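Transcription Factor E (PDB 1Q1H) assists archaeal transcription initiation by enhancing TATA-box recognition and RNA polymerase recruitment, its winged helix domain being involved in binding DNA in the preinitiation complex. Local coordinates at residues 4-12 with 21-29; 55-66 with 78-86. All blocks are in the same frame, centred on the assembly; numbering follows the deposited sequence.

Interaction 1 (4-12 with 21-29); sequences AEDLFINLA and IDVLRILLD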
loop_
_atom_site.group_PDB
_atom_site.type_symbol
_atom_site.label_atom_id
_atom_site.label_comp_id
_atom_site.label_asym_id
_atom_site.label_seq_id
_atom_site.Cartn_x
_atom_site.Cartn_y
_atom_site.Cartn_z
ATOM N N ALA A 4 12.387 -9.174 5.726
ATOM C CA ALA A 4 11.608 -8.016 6.140
ATOM C C ALA A 4 10.461 -7.720 5.168
ATOM O O ALA A 4 9.559 -6.953 5.490
ATOM C CB ALA A 4 12.517 -6.795 6.294
ATOM N N GLU A 5 10.494 -8.317 3.977
ATOM C CA GLU A 5 9.411 -8.113 3.015
ATOM C C GLU A 5 8.400 -9.208 3.319
ATOM O O GLU A 5 7.511 -9.500 2.527
ATOM C CB GLU A 5 9.900 -8.240 1.564
ATOM C CG GLU A 5 8.905 -7.705 0.528
ATOM C CD GLU A 5 9.243 -8.107 -0.910
ATOM O OE1 GLU A 5 9.263 -9.322 -1.210
ATOM O OE2 GLU A 5 9.478 -7.208 -1.750
ATOM N N ASP A 6 8.573 -9.816 4.487
ATOM C CA ASP A 6 7.705 -10.881 4.976
ATOM C C ASP A 6 7.368 -10.568 6.432
ATOM O O ASP A 6 6.227 -10.693 6.858
ATOM C CB ASP A 6 8.406 -12.239 4.868
ATOM C CG ASP A 6 8.484 -12.749 3.433
ATOM O OD1 ASP A 6 7.447 -12.736 2.740
ATOM O OD2 ASP A 6 9.574 -13.177 3.003
ATOM N N LEU A 7 8.372 -10.158 7.193
ATOM C CA LEU A 7 8.163 -9.788 8.583
ATOM C C LEU A 7 7.254 -8.562 8.532
ATOM O O LEU A 7 6.769 -8.062 9.555
ATOM C CB LEU A 7 9.509 -9.435 9.229
ATOM C CG LEU A 7 9.561 -8.559 10.485
ATOM C CD1 LEU A 7 8.837 -9.247 11.635
ATOM C CD2 LEU A 7 11.027 -8.280 10.843
ATOM N N PHE A 8 7.036 -8.094 7.307
ATOM C CA PHE A 8 6.208 -6.927 7.034
ATOM C C PHE A 8 4.808 -7.421 6.674
ATOM O O PHE A 8 3.812 -6.937 7.216
ATOM C CB PHE A 8 6.829 -6.124 5.871
ATOM C CG PHE A 8 6.245 -4.750 5.682
ATOM C CD1 PHE A 8 6.154 -3.858 6.754
ATOM C CD2 PHE A 8 5.797 -4.339 4.427
ATOM C CE1 PHE A 8 5.626 -2.576 6.578
ATOM C CE2 PHE A 8 5.266 -3.062 4.236
ATOM C CZ PHE A 8 5.181 -2.181 5.311
ATOM N N ILE A 9 4.746 -8.399 5.771
ATOM C CA ILE A 9 3.483 -8.974 5.329
ATOM C C ILE A 9 2.889 -9.874 6.404
ATOM O O ILE A 9 1.768 -10.355 6.278
ATOM C CB ILE A 9 3.686 -9.788 4.037
ATOM C CG1 ILE A 9 4.234 -8.865 2.945
ATOM C CG2 ILE A 9 2.368 -10.424 3.589
ATOM C CD1 ILE A 9 4.351 -9.510 1.585
ATOM N N ASN A 10 3.654 -10.092 7.465
ATOM C CA ASN A 10 3.229 -10.926 8.581
ATOM C C ASN A 10 2.638 -10.031 9.675
ATOM O O ASN A 10 1.566 -10.313 10.211
ATOM C CB ASN A 10 4.430 -11.732 9.103
ATOM C CG ASN A 10 4.094 -12.569 10.322
ATOM O OD1 ASN A 10 3.095 -13.299 10.340
ATOM N ND2 ASN A 10 4.937 -12.476 11.351
ATOM N N LEU A 11 3.337 -8.951 10.004
ATOM C CA LEU A 11 2.840 -8.013 11.006
ATOM C C LEU A 11 1.525 -7.436 10.496
ATOM O O LEU A 11 0.645 -7.079 11.277
ATOM C CB LEU A 11 3.839 -6.874 11.229
ATOM C CG LEU A 11 5.056 -7.143 12.112
ATOM C CD1 LEU A 11 6.106 -6.073 11.861
ATOM C CD2 LEU A 11 4.636 -7.165 13.581
ATOM N N ALA A 12 1.407 -7.340 9.175
ATOM C CA ALA A 12 0.196 -6.823 8.558
ATOM C C ALA A 12 -0.944 -7.786 8.877
ATOM O O ALA A 12 -1.866 -7.451 9.627
ATOM C CB ALA A 12 0.383 -6.709 7.050
ATOM N N ILE A 21 -3.390 -7.356 2.850
ATOM C CA ILE A 21 -2.081 -7.899 2.500
ATOM C C ILE A 21 -1.849 -7.940 0.997
ATOM O O ILE A 21 -0.718 -7.802 0.538
ATOM C CB ILE A 21 -1.889 -9.316 3.087
ATOM C CG1 ILE A 21 -1.368 -9.221 4.522
ATOM C CG2 ILE A 21 -0.906 -10.114 2.242
ATOM C CD1 ILE A 21 -2.294 -8.526 5.486
ATOM N N ASP A 22 -2.915 -8.130 0.230
ATOM C CA ASP A 22 -2.803 -8.171 -1.229
ATOM C C ASP A 22 -2.333 -6.834 -1.783
ATOM O O ASP A 22 -1.549 -6.793 -2.732
ATOM C CB ASP A 22 -4.148 -8.531 -1.849
ATOM C CG ASP A 22 -4.678 -9.847 -1.336
ATOM O OD1 ASP A 22 -4.114 -10.905 -1.702
ATOM O OD2 ASP A 22 -5.651 -9.818 -0.553
ATOM N N VAL A 23 -2.816 -5.746 -1.184
ATOM C CA VAL A 23 -2.439 -4.406 -1.615
ATOM C C VAL A 23 -0.977 -4.123 -1.310
ATOM O O VAL A 23 -0.211 -3.744 -2.203
ATOM C CB VAL A 23 -3.319 -3.327 -0.935
ATOM C CG1 VAL A 23 -2.553 -2.003 -0.831
ATOM C CG2 VAL A 23 -4.607 -3.123 -1.748
ATOM N N LEU A 24 -0.598 -4.316 -0.048
ATOM C CA LEU A 24 0.776 -4.079 0.391
ATOM C C LEU A 24 1.749 -4.752 -0.565
ATOM O O LEU A 24 2.849 -4.256 -0.799
ATOM C CB LEU A 24 0.983 -4.625 1.802
ATOM C CG LEU A 24 2.109 -3.995 2.620
ATOM C CD1 LEU A 24 1.849 -2.512 2.749
ATOM C CD2 LEU A 24 2.196 -4.642 4.007
ATOM N N ARG A 25 1.318 -5.881 -1.119
ATOM C CA ARG A 25 2.109 -6.661 -2.057
ATOM C C ARG A 25 2.545 -5.890 -3.301
ATOM O O ARG A 25 3.725 -5.562 -3.436
ATOM C CB ARG A 25 1.332 -7.913 -2.471
ATOM C CG ARG A 25 1.375 -9.039 -1.444
ATOM C CD ARG A 25 2.814 -9.424 -1.148
ATOM N NE ARG A 25 3.566 -9.716 -2.366
ATOM C CZ ARG A 25 4.877 -9.536 -2.501
ATOM N NH1 ARG A 25 5.600 -9.058 -1.494
ATOM N NH2 ARG A 25 5.467 -9.836 -3.649
ATOM N N ILE A 26 1.603 -5.620 -4.206
ATOM C CA ILE A 26 1.896 -4.877 -5.439
ATOM C C ILE A 26 2.883 -3.748 -5.145
ATOM O O ILE A 26 3.802 -3.487 -5.921
ATOM C CB ILE A 26 0.624 -4.219 -6.048
ATOM C CG1 ILE A 26 -0.342 -5.275 -6.592
ATOM C CG2 ILE A 26 1.030 -3.275 -7.169
ATOM C CD1 ILE A 26 -0.861 -6.247 -5.551
ATOM N N LEU A 27 2.667 -3.073 -4.021
ATOM C CA LEU A 27 3.528 -1.983 -3.606
ATOM C C LEU A 27 4.941 -2.519 -3.428
ATOM O O LEU A 27 5.860 -2.102 -4.131
ATOM C CB LEU A 27 3.021 -1.376 -2.287
ATOM C CG LEU A 27 1.760 -0.499 -2.285
ATOM C CD1 LEU A 27 1.383 -0.145 -0.865
ATOM C CD2 LEU A 27 2.006 0.768 -3.080
ATOM N N LEU A 28 5.104 -3.454 -2.492
ATOM C CA LEU A 28 6.414 -4.053 -2.211
ATOM C C LEU A 28 7.080 -4.529 -3.498
ATOM O O LEU A 28 8.302 -4.605 -3.573
ATOM C CB LEU A 28 6.272 -5.219 -1.210
ATOM C CG LEU A 28 5.898 -4.825 0.233
ATOM C CD1 LEU A 28 5.575 -6.035 1.091
ATOM C CD2 LEU A 28 7.050 -4.065 0.847
ATOM N N ASP A 29 6.261 -4.818 -4.508
ATOM C CA ASP A 29 6.729 -5.293 -5.807
ATOM C C ASP A 29 7.260 -4.174 -6.702
ATOM O O ASP A 29 8.462 -4.105 -6.979
ATOM C CB ASP A 29 5.596 -6.001 -6.561
ATOM C CG ASP A 29 4.994 -7.157 -5.780
ATOM O OD1 ASP A 29 5.767 -8.043 -5.353
ATOM O OD2 ASP A 29 3.750 -7.179 -5.604
#

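Interaction 2 (55-66 with 78-86); sequences NLLEEQGFVSYR and YYWKPNIDQ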
loop_
_atom_site.group_PDB
_atom_site.type_symbol
_atom_site.label_atom_id
_atom_site.label_comp_id
_atom_site.label_asym_id
_atom_site.label_seq_id
_atom_site.Cartn_x
_atom_site.Cartn_y
_atom_site.Cartn_z
ATOM N N ASN A 55 -6.079 3.025 3.294
ATOM C CA ASN A 55 -6.225 3.819 4.517
ATOM C C ASN A 55 -6.179 3.001 5.798
ATOM O O ASN A 55 -5.834 3.534 6.845
ATOM C CB ASN A 55 -7.521 4.637 4.518
ATOM C CG ASN A 55 -7.689 5.488 3.271
ATOM O OD1 ASN A 55 -6.741 5.722 2.522
ATOM N ND2 ASN A 55 -8.909 5.959 3.047
ATOM N N LEU A 56 -6.547 1.720 5.712
ATOM C CA LEU A 56 -6.544 0.803 6.865
ATOM C C LEU A 56 -5.117 0.472 7.293
ATOM O O LEU A 56 -4.810 0.434 8.479
ATOM C CB LEU A 56 -7.278 -0.495 6.515
ATOM C CG LEU A 56 -8.747 -0.671 6.914
ATOM C CD1 LEU A 56 -9.329 -1.772 6.092
ATOM C CD2 LEU A 56 -8.894 -1.003 8.394
ATOM N N LEU A 57 -4.259 0.213 6.307
ATOM C CA LEU A 57 -2.847 -0.093 6.530
ATOM C C LEU A 57 -2.212 1.207 6.990
ATOM O O LEU A 57 -1.522 1.257 8.011
ATOM C CB LEU A 57 -2.184 -0.524 5.219
ATOM C CG LEU A 57 -2.449 -1.881 4.560
ATOM C CD1 LEU A 57 -2.429 -1.713 3.046
ATOM C CD2 LEU A 57 -1.386 -2.884 4.985
ATOM N N GLU A 58 -2.457 2.256 6.206
ATOM C CA GLU A 58 -1.939 3.592 6.471
ATOM C C GLU A 58 -2.122 3.906 7.938
ATOM O O GLU A 58 -1.205 4.359 8.604
ATOM C CB GLU A 58 -2.676 4.616 5.600
ATOM C CG GLU A 58 -2.298 6.076 5.831
ATOM C CD GLU A 58 -2.849 6.630 7.137
ATOM O OE1 GLU A 58 -4.070 6.512 7.375
ATOM O OE2 GLU A 58 -2.062 7.191 7.926
ATOM N N GLU A 59 -3.317 3.642 8.435
ATOM C CA GLU A 59 -3.654 3.877 9.832
ATOM C C GLU A 59 -2.708 3.128 10.762
ATOM O O GLU A 59 -2.358 3.626 11.827
ATOM C CB GLU A 59 -5.093 3.429 10.075
ATOM C CG GLU A 59 -5.501 3.318 11.508
ATOM C CD GLU A 59 -6.702 2.406 11.657
ATOM O OE1 GLU A 59 -6.560 1.190 11.379
ATOM O OE2 GLU A 59 -7.785 2.901 12.040
ATOM N N GLN A 60 -2.295 1.932 10.359
ATOM C CA GLN A 60 -1.388 1.133 11.176
ATOM C C GLN A 60 0.058 1.527 10.943
ATOM O O GLN A 60 0.888 1.435 11.855
ATOM C CB GLN A 60 -1.575 -0.350 10.881
ATOM C CG GLN A 60 -3.003 -0.785 11.061
ATOM C CD GLN A 60 -3.539 -0.394 12.409
ATOM O OE1 GLN A 60 -4.694 0.002 12.539
ATOM N NE2 GLN A 60 -2.702 -0.506 13.428
ATOM N N GLY A 61 0.357 1.958 9.719
ATOM C CA GLY A 61 1.706 2.387 9.401
ATOM C C GLY A 61 2.480 1.468 8.484
ATOM O O GLY A 61 3.704 1.383 8.587
ATOM N N PHE A 62 1.776 0.789 7.583
ATOM C CA PHE A 62 2.426 -0.121 6.647
ATOM C C PHE A 62 2.538 0.564 5.311
ATOM O O PHE A 62 3.030 -0.010 4.344
ATOM C CB PHE A 62 1.625 -1.419 6.489
ATOM C CG PHE A 62 1.586 -2.260 7.731
ATOM C CD1 PHE A 62 0.778 -1.904 8.802
ATOM C CD2 PHE A 62 2.375 -3.387 7.839
ATOM C CE1 PHE A 62 0.760 -2.660 9.962
ATOM C CE2 PHE A 62 2.366 -4.149 8.991
ATOM C CZ PHE A 62 1.557 -3.786 10.057
ATOM N N VAL A 63 2.077 1.807 5.272
ATOM C CA VAL A 63 2.105 2.616 4.062
ATOM C C VAL A 63 1.990 4.095 4.439
ATOM O O VAL A 63 1.444 4.441 5.487
ATOM C CB VAL A 63 0.923 2.216 3.102
ATOM C CG1 VAL A 63 0.655 3.317 2.120
ATOM C CG2 VAL A 63 1.262 0.933 2.318
ATOM N N SER A 64 2.530 4.964 3.590
ATOM C CA SER A 64 2.453 6.415 3.790
ATOM C C SER A 64 2.081 7.017 2.452
ATOM O O SER A 64 2.453 6.483 1.413
ATOM C CB SER A 64 3.802 6.990 4.240
ATOM O OG SER A 64 4.003 6.831 5.637
ATOM N N TYR A 65 1.347 8.117 2.463
ATOM C CA TYR A 65 0.971 8.757 1.204
ATOM C C TYR A 65 1.469 10.203 1.104
ATOM O O TYR A 65 1.997 10.774 2.057
ATOM C CB TYR A 65 -0.557 8.720 1.012
ATOM C CG TYR A 65 -1.329 9.607 1.964
ATOM C CD1 TYR A 65 -1.684 10.905 1.608
ATOM C CD2 TYR A 65 -1.679 9.154 3.229
ATOM C CE1 TYR A 65 -2.371 11.732 2.492
ATOM C CE2 TYR A 65 -2.360 9.960 4.117
ATOM C CZ TYR A 65 -2.707 11.248 3.748
ATOM O OH TYR A 65 -3.411 12.032 4.638
ATOM N N ARG A 66 1.291 10.779 -0.076
ATOM C CA ARG A 66 1.675 12.153 -0.349
ATOM C C ARG A 66 0.750 12.675 -1.445
ATOM O O ARG A 66 0.682 12.098 -2.536
ATOM C CB ARG A 66 3.141 12.226 -0.803
ATOM C CG ARG A 66 3.374 12.552 -2.282
ATOM C CD ARG A 66 4.831 12.949 -2.518
ATOM N NE ARG A 66 5.167 13.193 -3.921
ATOM C CZ ARG A 66 4.882 12.353 -4.912
ATOM N NH1 ARG A 66 4.245 11.226 -4.657
ATOM N NH2 ARG A 66 5.264 12.620 -6.153
ATOM N N TYR A 78 -2.886 11.527 -4.679
ATOM C CA TYR A 78 -2.254 10.886 -3.539
ATOM C C TYR A 78 -1.395 9.763 -4.072
ATOM O O TYR A 78 -1.812 9.039 -4.978
ATOM C CB TYR A 78 -3.291 10.286 -2.592
ATOM C CG TYR A 78 -4.198 11.290 -1.941
ATOM C CD1 TYR A 78 -5.217 11.894 -2.652
ATOM C CD2 TYR A 78 -4.052 11.614 -0.597
ATOM C CE1 TYR A 78 -6.079 12.797 -2.037
ATOM C CE2 TYR A 78 -4.907 12.514 0.026
ATOM C CZ TYR A 78 -5.917 13.098 -0.699
ATOM O OH TYR A 78 -6.773 13.982 -0.093
ATOM N N TYR A 79 -0.190 9.628 -3.527
ATOM C CA TYR A 79 0.689 8.553 -3.943
ATOM C C TYR A 79 1.052 7.732 -2.725
ATOM O O TYR A 79 1.340 8.268 -1.658
ATOM C CB TYR A 79 1.946 9.087 -4.614
ATOM C CG TYR A 79 1.721 9.594 -6.015
ATOM C CD1 TYR A 79 1.173 10.857 -6.247
ATOM C CD2 TYR A 79 2.081 8.823 -7.114
ATOM C CE1 TYR A 79 1.000 11.341 -7.541
ATOM C CE2 TYR A 79 1.911 9.295 -8.416
ATOM C CZ TYR A 79 1.373 10.554 -8.623
ATOM O OH TYR A 79 1.223 11.021 -9.907
ATOM N N TRP A 80 1.027 6.420 -2.884
ATOM C CA TRP A 80 1.330 5.537 -1.777
ATOM C C TRP A 80 2.673 4.849 -1.909
ATOM O O TRP A 80 3.170 4.622 -3.016
ATOM C CB TRP A 80 0.205 4.512 -1.637
ATOM C CG TRP A 80 -1.102 5.191 -1.516
ATOM C CD1 TRP A 80 -1.884 5.659 -2.534
ATOM C CD2 TRP A 80 -1.743 5.590 -0.303
ATOM N NE1 TRP A 80 -2.975 6.332 -2.024
ATOM C CE2 TRP A 80 -2.910 6.301 -0.657
ATOM C CE3 TRP A 80 -1.441 5.417 1.049
ATOM C CZ2 TRP A 80 -3.772 6.833 0.289
ATOM C CZ3 TRP A 80 -2.298 5.943 1.989
ATOM C CH2 TRP A 80 -3.453 6.645 1.605
ATOM N N LYS A 81 3.257 4.527 -0.763
ATOM C CA LYS A 81 4.541 3.857 -0.715
ATOM C C LYS A 81 4.490 3.000 0.541
ATOM O O LYS A 81 3.702 3.284 1.448
ATOM C CB LYS A 81 5.660 4.903 -0.606
ATOM C CG LYS A 81 7.008 4.493 -1.197
ATOM C CD LYS A 81 8.012 5.645 -1.135
ATOM C CE LYS A 81 9.423 5.214 -1.562
ATOM N NZ LYS A 81 10.435 6.318 -1.437
ATOM N N PRO A 82 5.290 1.917 0.593
ATOM C CA PRO A 82 5.354 1.009 1.741
ATOM C C PRO A 82 6.376 1.526 2.757
ATOM O O PRO A 82 7.539 1.732 2.413
ATOM C CB PRO A 82 5.810 -0.304 1.119
ATOM C CG PRO A 82 5.431 -0.185 -0.302
ATOM C CD PRO A 82 5.777 1.230 -0.609
ATOM N N ASN A 83 5.958 1.732 4.001
ATOM C CA ASN A 83 6.880 2.229 5.018
ATOM C C ASN A 83 7.850 1.164 5.537
ATOM O O ASN A 83 8.217 1.176 6.716
ATOM C CB ASN A 83 6.102 2.829 6.193
ATOM C CG ASN A 83 5.229 3.990 5.773
ATOM O OD1 ASN A 83 5.425 4.561 4.697
ATOM N ND2 ASN A 83 4.267 4.359 6.622
ATOM N N ILE A 84 8.283 0.260 4.664
ATOM C CA ILE A 84 9.199 -0.782 5.090
ATOM C C ILE A 84 10.587 -0.265 5.535
ATOM O O ILE A 84 11.106 -0.689 6.569
ATOM C CB ILE A 84 9.359 -1.837 3.996
ATOM C CG1 ILE A 84 10.334 -2.923 4.462
ATOM C CG2 ILE A 84 9.784 -1.178 2.711
ATOM C CD1 ILE A 84 10.444 -4.110 3.517
ATOM N N ASP A 85 11.194 0.640 4.770
ATOM C CA ASP A 85 12.491 1.187 5.149
ATOM C C ASP A 85 12.398 1.704 6.578
ATOM O O ASP A 85 13.364 1.639 7.337
ATOM C CB ASP A 85 12.887 2.340 4.225
ATOM C CG ASP A 85 13.930 1.939 3.196
ATOM O OD1 ASP A 85 15.026 1.487 3.600
ATOM O OD2 ASP A 85 13.656 2.082 1.984
ATOM N N GLN A 86 11.234 2.231 6.943
ATOM C CA GLN A 86 11.037 2.735 8.300
ATOM C C GLN A 86 10.987 1.532 9.248
ATOM O O GLN A 86 11.261 1.654 10.445
ATOM C CB GLN A 86 9.741 3.559 8.388
ATOM C CG GLN A 86 9.807 4.901 7.643
ATOM C CD GLN A 86 8.473 5.657 7.604
ATOM O OE1 GLN A 86 7.879 5.968 8.638
ATOM N NE2 GLN A 86 8.010 5.965 6.398
#

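Interaction 1 (4-12 with 21-29)
Phe8 and Leu24 meet almost at right angles between two helices that run nearly antiparallel, their segment axes 10.1 Å apart at closest approach and 159° between their directions. With CG of Phe8 turned anti to the backbone N (chi1 -168°), the ring lies against helix 21-29, and its CE2 lies 3.5 Å from CD2 of Leu24. The same ring receives Leu28 at its edge, where CD1 of the leucine sits 3.7 Å from CD2 of Phe8. That methyl is shared: Ile9 slides past Leu28 in the opposite direction and brings its CG1 to 3.6 Å from Leu28 CD1. The other branch of Ile9, CG2, anti to the backbone N, touches CG2 of Ile21 at 3.6 Å. One turn further on, Ala12 offers its CB to CD1 of Ile21, also at 3.6 Å.

Beside this apolar patch, Glu5 lays CG against Leu28 and carries its carboxylate to Arg25, OE1 lying 3.7 Å from NH1 in a long salt bridge. The two planes are 74° apart, and Glu5 comes in at the guanidinium edge; NH2 of Arg25 pairs with OD1 of Asp29 as the second arm of the network. An alanine in place of Glu5 would remove the carboxylate, and NH1 of Arg25 would probably lose its partner across the helices while the flank of Leu28 is uncovered. Such an apolar seam between antiparallel helices, edged by a salt-bridge network, belongs to the helical core of this extended winged helix domain.

Interaction 2 (55-66 with 78-86)
Strands 64-66 and 78-81 pair antiparallel, with Ser64-Lys81 and Arg66-Tyr79 as hydrogen-bonded pairs flanking the non-hydrogen-bonded pair Tyr65-Trp80; Ser64 N reaches Lys81 O at 3.0 Å. Around that central pair Tyr65, Tyr78 and Trp80 form an aromatic cluster. CB of Tyr65 stands over one face of the indole, 3.3 Å from the centroid of the six-membered ring of Trp80, a CH-pi contact. With chi1 at 69°, CG of Tyr65 sits between the backbone N and the carbonyl carbon, which sets the ring beside both partners, pointing the same way as each: its plane is 46° from that of Tyr78 and 42° from that of Trp80. Glu58, from the helix, brings CG to the indole edge, 3.8 Å from CZ3 of Trp80.

On the other face of the hairpin, Arg66 passes obliquely over Tyr79, its NH2 above the ring, while its charge is paired with Glu33. Farther along, ND2 of Asn83 donates to OG of Ser64 at 2.7 Å, the hydroxyl oxygen lying somewhat out of the amide plane.

Gly61, just after helix 47-60, takes positive phi as the chain turns toward the hairpin, the wing of the winged helix. Val63 and Pro82 at its base pack on helix 21-30, Phe62 lies against helix 7-13, and backbone bonds between Trp80 and Met34 tie strand 77-81 to the segment before helix 36-41.

The two contacts come in series along the chain, interaction 1 closing before interaction 2 opens, and their centres lie 11 Å apart in one compact domain. Helix 21-30 is the element between them: one side packs on helix 7-13, while Leu24 and Leu27 also meet the base of the hairpin. The junction is direct: the rings of Phe8 and Phe62 meet, and Leu24, a partner of Phe8, also touches Val63. Interaction 1 thus covers one flank of the winged helix with its N-terminal helix, and interaction 2 sets the wing against helix 47-60. A general lesson follows: sequential contacts can join through apolar residues and so make one compact unit, consistent with a winged helix domain involved in binding DNA in the preinitiation complex.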